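Local coordinates for ACT domain protein (Streptococcus pneumoniae, PDB 1ZPV) that is of unknown function but, as a homodimeric ACT-domain protein, may bind a small regulatory ligand as many other ACT domains do, at residues C[8-13]-C[75-80]; C[17-22]-C[45-50]. One frame throughout, in Å; residues are numbered along the deposited sequence.

Overall arrangement
From the N terminus the chain runs out along strand 4-12, turns into helix 18-28, comes back through strands 32-41 and 44-53, and passes along helix 59-72 into strand 75-81. Interaction 1 (8-13 with 75-80) pairs the first strand with the last and so closes the longer of the two loops. Interaction 2 (17-22 with 45-50) falls wholly within that loop, setting the start of the first helix against the strand on the other flank of 4-12. The two meet directly: strands 4-12 and 44-53 are sheet neighbours, joined by backbone bonds between Ile8 and Ala49 and between Gly12 and Phe45, and the centres of the two interactions lie about 8 Å apart.

Interaction 1. Residues C[8-13]-C[75-80]; sequences ITVVGK and VKINIQ
Thr9 and Asn78 face each other as a hydrogen-bonded antiparallel pair, Asn78 N donating a hydrogen bond to Thr9 O at 2.8 Å and Thr9 N donating one back to Asn78 O. Val11 and Lys76 repeat the exchange, with Lys76 N to Val11 O at 2.8 Å nearly straight (171° at the hydrogen). The alternate residues, Ile8, Val10, Val75, Ile77 and Ile79, turn to the helix-covered face. There the CG2 branches of Ile8 and Ile77 both stand anti to their own backbone N, and the two side chains run alongside each other, touching CG2 to CG2 at 3.6 Å. The CG1 branch of Ile8 goes the other way, meeting Ile79 CG1 at 3.9 Å. Val10 spreads its methyls between two partners: CG1 reaches Val75 CG2 at 3.9 Å and CG2 reaches Ile77 CG1 at 4.0 Å. Phe66 of helix 59-72 and Ile18 of helix 18-28 help cover this apolar row. On the reverse face Thr9 OG1 rests against Asn78 CB at 3.4 Å, and Asn78 packs on Asn78 of the second subunit. The strand outermost in this chain beside an inner one, helices over one face and the dimer partner on the other: this is the four-stranded antiparallel sheet of the ACT domain, a ferredoxin-like βαββαβ fold.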
loop_
_atom_site.group_PDB
_atom_site.type_symbol
_atom_site.label_atom_id
_atom_site.label_comp_id
_atom_site.label_asym_id
_atom_site.label_seq_id
_atom_site.Cartn_x
_atom_site.Cartn_y
_atom_site.Cartn_z
ATOM N N ILE C 8 -8.386 -7.934 8.672
ATOM C CA ILE C 8 -7.382 -7.769 9.700
ATOM C C ILE C 8 -6.081 -7.368 9.030
ATOM O O ILE C 8 -5.650 -7.968 8.022
ATOM C CB ILE C 8 -7.158 -9.075 10.500
ATOM C CG1 ILE C 8 -8.446 -9.509 11.205
ATOM C CG2 ILE C 8 -5.916 -8.964 11.469
ATOM C CD1 ILE C 8 -8.310 -10.863 12.066
ATOM N N THR C 9 -5.431 -6.371 9.590
ATOM C CA THR C 9 -4.175 -5.946 9.009
ATOM C C THR C 9 -3.130 -5.918 10.107
ATOM O O THR C 9 -3.410 -5.566 11.274
ATOM C CB THR C 9 -4.307 -4.593 8.266
ATOM O OG1 THR C 9 -4.789 -3.616 9.155
ATOM C CG2 THR C 9 -5.331 -4.690 7.150
ATOM N N VAL C 10 -1.924 -6.315 9.738
ATOM C CA VAL C 10 -0.843 -6.462 10.695
ATOM C C VAL C 10 0.427 -5.807 10.154
ATOM O O VAL C 10 0.764 -5.976 8.966
ATOM C CB VAL C 10 -0.535 -7.991 10.956
ATOM C CG1 VAL C 10 0.637 -8.133 11.919
ATOM C CG2 VAL C 10 -1.796 -8.747 11.432
ATOM N N VAL C 11 1.116 -5.055 11.026
ATOM C CA VAL C 11 2.364 -4.376 10.702
ATOM C C VAL C 11 3.317 -4.563 11.861
ATOM O O VAL C 11 2.946 -4.326 13.038
ATOM C CB VAL C 11 2.213 -2.829 10.518
ATOM C CG1 VAL C 11 3.598 -2.200 10.084
ATOM C CG2 VAL C 11 1.151 -2.503 9.529
ATOM N N GLY C 12 4.535 -4.975 11.536
ATOM C CA GLY C 12 5.606 -5.024 12.514
ATOM C C GLY C 12 6.958 -4.987 11.835
ATOM O O GLY C 12 7.036 -4.959 10.609
ATOM N N LYS C 13 8.020 -5.048 12.628
ATOM C CA LYS C 13 9.388 -4.956 12.098
ATOM C C LYS C 13 9.912 -6.296 11.566
ATOM O O LYS C 13 10.674 -6.333 10.597
ATOM C CB LYS C 13 10.357 -4.472 13.190
ATOM C CG LYS C 13 10.294 -3.009 13.534
ATOM C CD LYS C 13 10.208 -2.087 12.319
ATOM C CE LYS C 13 11.513 -1.947 11.553
ATOM N NZ LYS C 13 12.579 -1.365 12.389
ATOM N N VAL C 75 3.674 -6.142 17.322
ATOM C CA VAL C 75 3.060 -5.788 16.041
ATOM C C VAL C 75 1.758 -5.018 16.277
ATOM O O VAL C 75 1.120 -5.126 17.341
ATOM C CB VAL C 75 2.769 -7.036 15.114
ATOM C CG1 VAL C 75 4.050 -7.807 14.774
ATOM C CG2 VAL C 75 1.682 -7.975 15.698
ATOM N N LYS C 76 1.365 -4.243 15.287
ATOM C CA LYS C 76 0.141 -3.484 15.405
ATOM C C LYS C 76 -0.921 -4.227 14.623
ATOM O O LYS C 76 -0.742 -4.468 13.430
ATOM C CB LYS C 76 0.367 -2.093 14.860
ATOM C CG LYS C 76 -0.739 -1.095 15.214
ATOM C CD LYS C 76 -0.688 -0.683 16.687
ATOM C CE LYS C 76 -1.935 0.099 17.052
ATOM N NZ LYS C 76 -2.267 1.031 15.932
ATOM N N ILE C 77 -2.011 -4.614 15.282
ATOM C CA ILE C 77 -3.071 -5.335 14.567
ATOM C C ILE C 77 -4.344 -4.491 14.499
ATOM O O ILE C 77 -4.846 -4.074 15.523
ATOM C CB ILE C 77 -3.386 -6.687 15.195
ATOM C CG1 ILE C 77 -2.119 -7.542 15.249
ATOM C CG2 ILE C 77 -4.539 -7.402 14.371
ATOM C CD1 ILE C 77 -2.225 -8.882 16.020
ATOM N N ASN C 78 -4.876 -4.295 13.298
ATOM C CA ASN C 78 -6.099 -3.520 13.134
ATOM C C ASN C 78 -7.183 -4.483 12.638
ATOM O O ASN C 78 -6.888 -5.416 11.855
ATOM C CB ASN C 78 -5.856 -2.336 12.174
ATOM C CG ASN C 78 -5.117 -1.138 12.854
ATOM O OD1 ASN C 78 -5.737 -0.114 13.194
ATOM N ND2 ASN C 78 -3.810 -1.265 13.046
ATOM N N ILE C 79 -8.408 -4.332 13.120
ATOM C CA ILE C 79 -9.527 -5.105 12.533
ATOM C C ILE C 79 -10.664 -4.158 12.144
ATOM O O ILE C 79 -10.996 -3.229 12.904
ATOM C CB ILE C 79 -9.992 -6.285 13.454
ATOM C CG1 ILE C 79 -11.125 -7.110 12.798
ATOM C CG2 ILE C 79 -10.319 -5.799 14.891
ATOM C CD1 ILE C 79 -11.439 -8.427 13.542
ATOM N N GLN C 80 -11.251 -4.388 10.963
ATOM C CA GLN C 80 -12.303 -3.538 10.439
ATOM C C GLN C 80 -13.458 -4.449 10.015
ATOM O O GLN C 80 -13.244 -5.343 9.198
ATOM C CB GLN C 80 -11.743 -2.786 9.220
ATOM C CG GLN C 80 -12.736 -1.958 8.439
ATOM C CD GLN C 80 -13.315 -0.826 9.273
ATOM O OE1 GLN C 80 -12.611 0.121 9.631
ATOM N NE2 GLN C 80 -14.605 -0.932 9.600
#

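Interaction 2. Residues C[17-22]-C[45-50]; sequences GIVAGV and FTMMAV
Met47, a selenomethionine, projects from strand 44-53 onto the first turns of helix 18-28 and touches three of its residues. Its CG sits in the position between the backbone N and the carbonyl carbon (chi1 55°), and after an extended chi2 the chain bends at chi3 (-79°), placing the selenium and the terminal methyl at different points along the helix. SE lies 3.9 Å from Ile18 CG2 and 4.0 Å from Val19 CA, so the selenium rests against helix backbone as well as side chain. One turn on, CE meets Val22 CG1 tip to tip at 3.8 Å.

Phe45, two residues earlier on the same face of the strand, sends its ring to the very start of the helix. Ile18 slides past it in the opposite sense, CB 3.8 Å from CE2, while its CG2 methyl comes in at the ring edge, in plane. Val19 crosses the phenylalanine at about a right angle and brings CG2 to CZ at 3.8 Å, also at the edge.

As in other ACT domains, both helices lie on one face of the antiparallel sheet, and this contact sets the N-terminal end of the first helix on strand 44-53. The short axes there run 33° apart and 10.3 Å at closest approach, a spacing filled by side chains without any hydrogen bond across it. Val10 of the neighbouring strand 4-12 touches both Ile18 and Met47, and Gln38 of strand 32-41 touches both Phe45 and Met47.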
loop_
_atom_site.group_PDB
_atom_site.type_symbol
_atom_site.label_atom_id
_atom_site.label_comp_id
_atom_site.label_asym_id
_atom_site.label_seq_id
_atom_site.Cartn_x
_atom_site.Cartn_y
_atom_site.Cartn_z
ATOM N N GLY C 17 7.701 -15.611 13.602
ATOM C CA GLY C 17 6.590 -16.023 14.438
ATOM C C GLY C 17 5.245 -15.359 14.177
ATOM O O GLY C 17 4.251 -15.743 14.783
ATOM N N ILE C 18 5.202 -14.366 13.295
ATOM C CA ILE C 18 3.971 -13.555 13.161
ATOM C C ILE C 18 2.810 -14.312 12.519
ATOM O O ILE C 18 1.697 -14.319 13.057
ATOM C CB ILE C 18 4.219 -12.171 12.469
ATOM C CG1 ILE C 18 5.252 -11.336 13.261
ATOM C CG2 ILE C 18 2.898 -11.366 12.327
ATOM C CD1 ILE C 18 4.967 -11.319 14.824
ATOM N N VAL C 19 3.063 -14.943 11.377
ATOM C CA VAL C 19 2.030 -15.744 10.712
ATOM C C VAL C 19 1.423 -16.796 11.649
ATOM O O VAL C 19 0.201 -16.943 11.724
ATOM C CB VAL C 19 2.545 -16.436 9.459
ATOM C CG1 VAL C 19 1.428 -17.332 8.895
ATOM C CG2 VAL C 19 2.959 -15.348 8.415
ATOM N N ALA C 20 2.278 -17.521 12.366
ATOM C CA ALA C 20 1.781 -18.512 13.319
ATOM C C ALA C 20 0.968 -17.874 14.449
ATOM O O ALA C 20 -0.082 -18.397 14.843
ATOM C CB ALA C 20 2.925 -19.332 13.882
ATOM N N GLY C 21 1.464 -16.749 14.983
ATOM C CA GLY C 21 0.798 -16.129 16.150
ATOM C C GLY C 21 -0.585 -15.631 15.732
ATOM O O GLY C 21 -1.579 -15.877 16.397
ATOM N N VAL C 22 -0.637 -14.927 14.609
ATOM C CA VAL C 22 -1.866 -14.266 14.188
ATOM C C VAL C 22 -2.888 -15.307 13.697
ATOM O O VAL C 22 -4.042 -15.267 14.110
ATOM C CB VAL C 22 -1.580 -13.139 13.146
ATOM C CG1 VAL C 22 -2.891 -12.577 12.568
ATOM C CG2 VAL C 22 -0.836 -11.990 13.803
ATOM N N PHE C 45 7.281 -6.143 8.120
ATOM C CA PHE C 45 6.565 -7.328 7.720
ATOM C C PHE C 45 5.097 -7.001 7.854
ATOM O O PHE C 45 4.679 -6.439 8.865
ATOM C CB PHE C 45 6.905 -8.533 8.615
ATOM C CG PHE C 45 6.109 -9.753 8.259
ATOM C CD1 PHE C 45 6.321 -10.394 7.032
ATOM C CD2 PHE C 45 5.110 -10.241 9.111
ATOM C CE1 PHE C 45 5.573 -11.503 6.672
ATOM C CE2 PHE C 45 4.334 -11.398 8.730
ATOM C CZ PHE C 45 4.568 -11.996 7.529
ATOM N N THR C 46 4.314 -7.321 6.830
ATOM C CA THR C 46 2.907 -7.002 6.848
ATOM C C THR C 46 2.065 -8.220 6.447
ATOM O O THR C 46 2.513 -9.070 5.682
ATOM C CB THR C 46 2.573 -5.857 5.897
ATOM O OG1 THR C 46 2.605 -6.344 4.554
ATOM C CG2 THR C 46 3.581 -4.684 6.058
HETATM N N MSE C 47 0.879 -8.341 7.020
HETATM C CA MSE C 47 -0.023 -9.377 6.495
HETATM C C MSE C 47 -1.412 -8.823 6.540
HETATM O O MSE C 47 -1.684 -7.860 7.269
HETATM C CB MSE C 47 0.098 -10.720 7.244
HETATM C CG MSE C 47 -0.087 -10.649 8.675
HETATM SE SE MSE C 47 0.272 -12.343 9.594
HETATM C CE MSE C 47 -1.197 -13.159 9.259
HETATM N N MSE C 48 -2.277 -9.408 5.741
HETATM C CA MSE C 48 -3.670 -9.039 5.772
HETATM C C MSE C 48 -4.489 -10.301 5.643
HETATM O O MSE C 48 -4.064 -11.258 4.961
HETATM C CB MSE C 48 -3.955 -8.030 4.673
HETATM C CG MSE C 48 -3.336 -6.662 4.980
HETATM SE SE MSE C 48 -3.891 -5.271 3.771
HETATM C CE MSE C 48 -3.608 -3.754 4.787
ATOM N N ALA C 49 -5.628 -10.336 6.343
ATOM C CA ALA C 49 -6.490 -11.512 6.334
ATOM C C ALA C 49 -7.944 -11.072 6.351
ATOM O O ALA C 49 -8.306 -10.088 7.005
ATOM C CB ALA C 49 -6.225 -12.438 7.518
ATOM N N VAL C 50 -8.752 -11.806 5.622
ATOM C CA VAL C 50 -10.191 -11.605 5.642
ATOM C C VAL C 50 -10.707 -12.795 6.402
ATOM O O VAL C 50 -10.408 -13.944 6.050
ATOM C CB VAL C 50 -10.817 -11.527 4.220
ATOM C CG1 VAL C 50 -12.382 -11.664 4.276
ATOM C CG2 VAL C 50 -10.447 -10.211 3.537
#